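Local coordinates for pyridine nucleotide-disulfide oxidoreductase-like protein (PDB 5MQ6) that uses FAD and NADPH to insert one oxygen atom beside the carbonyl of ketones, polycyclic ones above all, giving esters or lactones, at residues L84-G89 against G116-T121. Numbering follows the deposited sequence.
With FAD (flavin-adenine dinucleotide), chain B.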
# COMPACT_ATOMS: atom_id res chain seq x y z
N LEU A 84 9.55 10.89 -7.46
CA LEU A 84 9.24 11.04 -6.05
C LEU A 84 8.99 9.65 -5.53
O LEU A 84 8.07 8.95 -5.99
CB LEU A 84 8.02 11.92 -5.83
CG LEU A 84 7.66 12.45 -4.45
CD1 LEU A 84 6.70 13.63 -4.51
CD2 LEU A 84 6.90 11.40 -3.68
N GLY A 85 9.88 9.22 -4.64
CA GLY A 85 9.88 7.91 -4.11
C GLY A 85 11.04 7.05 -4.60
O GLY A 85 11.23 6.94 -5.80
N ALA A 86 11.70 6.40 -3.67
CA ALA A 86 12.83 5.57 -3.89
C ALA A 86 12.57 4.15 -3.33
O ALA A 86 13.50 3.36 -3.07
CB ALA A 86 14.02 6.23 -3.23
N GLY A 87 11.29 3.80 -3.21
CA GLY A 87 10.94 2.42 -2.94
C GLY A 87 10.97 1.61 -4.23
O GLY A 87 11.53 2.05 -5.24
N TYR A 88 10.40 0.40 -4.20
CA TYR A 88 10.35 -0.47 -5.38
C TYR A 88 9.70 0.22 -6.57
O TYR A 88 10.11 0.03 -7.71
CB TYR A 88 9.65 -1.81 -5.12
CG TYR A 88 10.44 -2.78 -4.29
CD1 TYR A 88 11.84 -2.75 -4.21
CD2 TYR A 88 9.80 -3.81 -3.60
CE1 TYR A 88 12.54 -3.70 -3.42
CE2 TYR A 88 10.51 -4.73 -2.87
CZ TYR A 88 11.87 -4.69 -2.78
OH TYR A 88 12.54 -5.66 -2.09
N GLY A 89 8.69 1.02 -6.32
CA GLY A 89 8.08 1.75 -7.41
C GLY A 89 8.96 2.75 -8.11
O GLY A 89 9.05 2.75 -9.32
N GLY A 116 15.53 7.82 4.62
CA GLY A 116 17.01 8.02 4.67
C GLY A 116 17.82 7.20 3.69
O GLY A 116 19.09 7.29 3.61
N GLY A 117 17.12 6.41 2.89
CA GLY A 117 17.78 5.57 1.93
C GLY A 117 16.73 4.88 1.06
O GLY A 117 15.54 5.14 1.18
N PHE A 118 17.20 3.99 0.19
CA PHE A 118 16.33 3.28 -0.74
C PHE A 118 15.43 2.28 -0.02
O PHE A 118 15.77 1.78 1.05
CB PHE A 118 17.13 2.53 -1.80
CG PHE A 118 17.90 3.43 -2.71
CD1 PHE A 118 17.25 4.02 -3.78
CD2 PHE A 118 19.27 3.65 -2.54
CE1 PHE A 118 17.90 4.85 -4.67
CE2 PHE A 118 19.98 4.48 -3.48
CZ PHE A 118 19.26 5.08 -4.52
N GLY A 119 14.29 1.99 -0.64
CA GLY A 119 13.47 0.90 -0.16
C GLY A 119 12.01 1.22 0.14
O GLY A 119 11.22 0.32 0.17
N GLY A 120 11.67 2.50 0.36
CA GLY A 120 10.34 2.90 0.73
C GLY A 120 9.82 2.11 1.96
O GLY A 120 10.46 2.11 3.05
N THR A 121 8.68 1.48 1.80
CA THR A 121 8.16 0.53 2.76
C THR A 121 9.24 -0.28 3.54
O THR A 121 9.15 -0.39 4.77
CB THR A 121 7.23 -0.47 2.04
OG1 THR A 121 6.11 0.24 1.45
CG2 THR A 121 6.69 -1.52 3.01
PA FAD B . 6.61 3.07 -1.02
O1A FAD B . 5.60 3.53 -0.02
O2A FAD B . 7.37 1.77 -0.82
O5B FAD B . 7.70 4.24 -1.19
C5B FAD B . 7.29 5.55 -1.37
C4B FAD B . 8.27 6.46 -0.65
O4B FAD B . 7.94 7.81 -1.04
C3B FAD B . 8.21 6.42 0.88
O3B FAD B . 9.52 6.39 1.40
C2B FAD B . 7.54 7.71 1.24
O2B FAD B . 7.93 8.19 2.51
C1B FAD B . 7.98 8.61 0.11
N9A FAD B . 7.14 9.77 -0.05
C8A FAD B . 5.78 9.79 -0.18
N7A FAD B . 5.39 11.05 -0.26
C5A FAD B . 6.45 11.88 -0.17
C6A FAD B . 6.64 13.34 -0.23
N6A FAD B . 5.68 14.23 -0.35
N1A FAD B . 7.89 13.70 -0.18
C2A FAD B . 8.93 12.84 -0.03
N3A FAD B . 8.87 11.53 0.04
C4A FAD B . 7.60 11.02 -0.01
N1 FAD B . 2.37 -5.02 -0.82
C2 FAD B . 2.42 -6.21 -1.49
O2 FAD B . 2.05 -6.28 -2.66
N3 FAD B . 2.88 -7.32 -0.89
C4 FAD B . 3.29 -7.27 0.38
O4 FAD B . 3.71 -8.31 0.87
C4X FAD B . 3.28 -6.04 1.20
N5 FAD B . 3.67 -5.96 2.51
C5X FAD B . 3.60 -4.75 3.13
C6 FAD B . 4.00 -4.62 4.55
C7 FAD B . 3.88 -3.27 5.13
C7M FAD B . 4.26 -3.02 6.57
C8 FAD B . 3.36 -2.10 4.36
C8M FAD B . 3.24 -0.70 4.95
C9 FAD B . 2.99 -2.26 3.04
C9A FAD B . 3.09 -3.53 2.41
N10 FAD B . 2.67 -3.64 1.07
C10 FAD B . 2.78 -4.89 0.45
C1' FAD B . 2.22 -2.48 0.27
C2' FAD B . 3.55 -1.73 -0.17
O2' FAD B . 3.44 -0.34 0.19
C3' FAD B . 3.92 -1.89 -1.68
O3' FAD B . 4.10 -3.28 -1.97
C4' FAD B . 5.25 -1.27 -2.16
O4' FAD B . 6.41 -1.43 -1.22
C5' FAD B . 5.04 0.22 -2.51
O5' FAD B . 6.18 0.64 -3.32
P FAD B . 6.13 2.21 -3.70
O1P FAD B . 7.61 2.55 -4.11
O2P FAD B . 4.93 2.39 -4.64
O3P FAD B . 5.68 2.99 -2.33
O HOH W 1 8.95 -0.21 -1.64
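Ala86 O accepts a hydrogen bond from Gly119 N at 2.9 Å, and the N-H points almost straight at the oxygen (174°). The donor sits above the carbonyl plane, 39° out of it. The same oxygen lies in the plane of the Phe118 ring, at its edge, 3.9 Å from Phe118 CD1. With CG anti to its carbonyl carbon (chi1 -65°), Phe118 also brings CD1 to Ala86 CB. The Phe118 ring meets those of Tyr165 and Phe179 edge-to-face, and also that of His174.

Next along, the two backbones meet without side chains. Gly87 CA lies 3.4 Å from Gly120 N. Gly120 has a positive phi, and its CA comes 3.5 Å from FAD O5B, so bare backbone lies against both Gly87 and the cofactor. A water bridges the segments. It accepts from Tyr88 N and is hydrogen-bonded to Gly119 O, FAD O2A and FAD O4'.

Both segments hold the FAD diphosphate. Gly89 N, in the first turn of helix 88-99, donates to FAD O1P. Thr121 N donates to FAD O2A at 2.9 Å. Thr121 OG1 is hydrogen-bonded to FAD O2', 3.0 Å away, and its CG2 packs on the flavin at FAD C8. Leu84 CD2 touches the adenine at FAD C5A.

Gly85 and Gly87, the N-cap, lie in the turn between strand 78-84 and helix 88-99, consistent with the glycine-rich GxGxxG turn of a Rossmann-type FAD-binding fold.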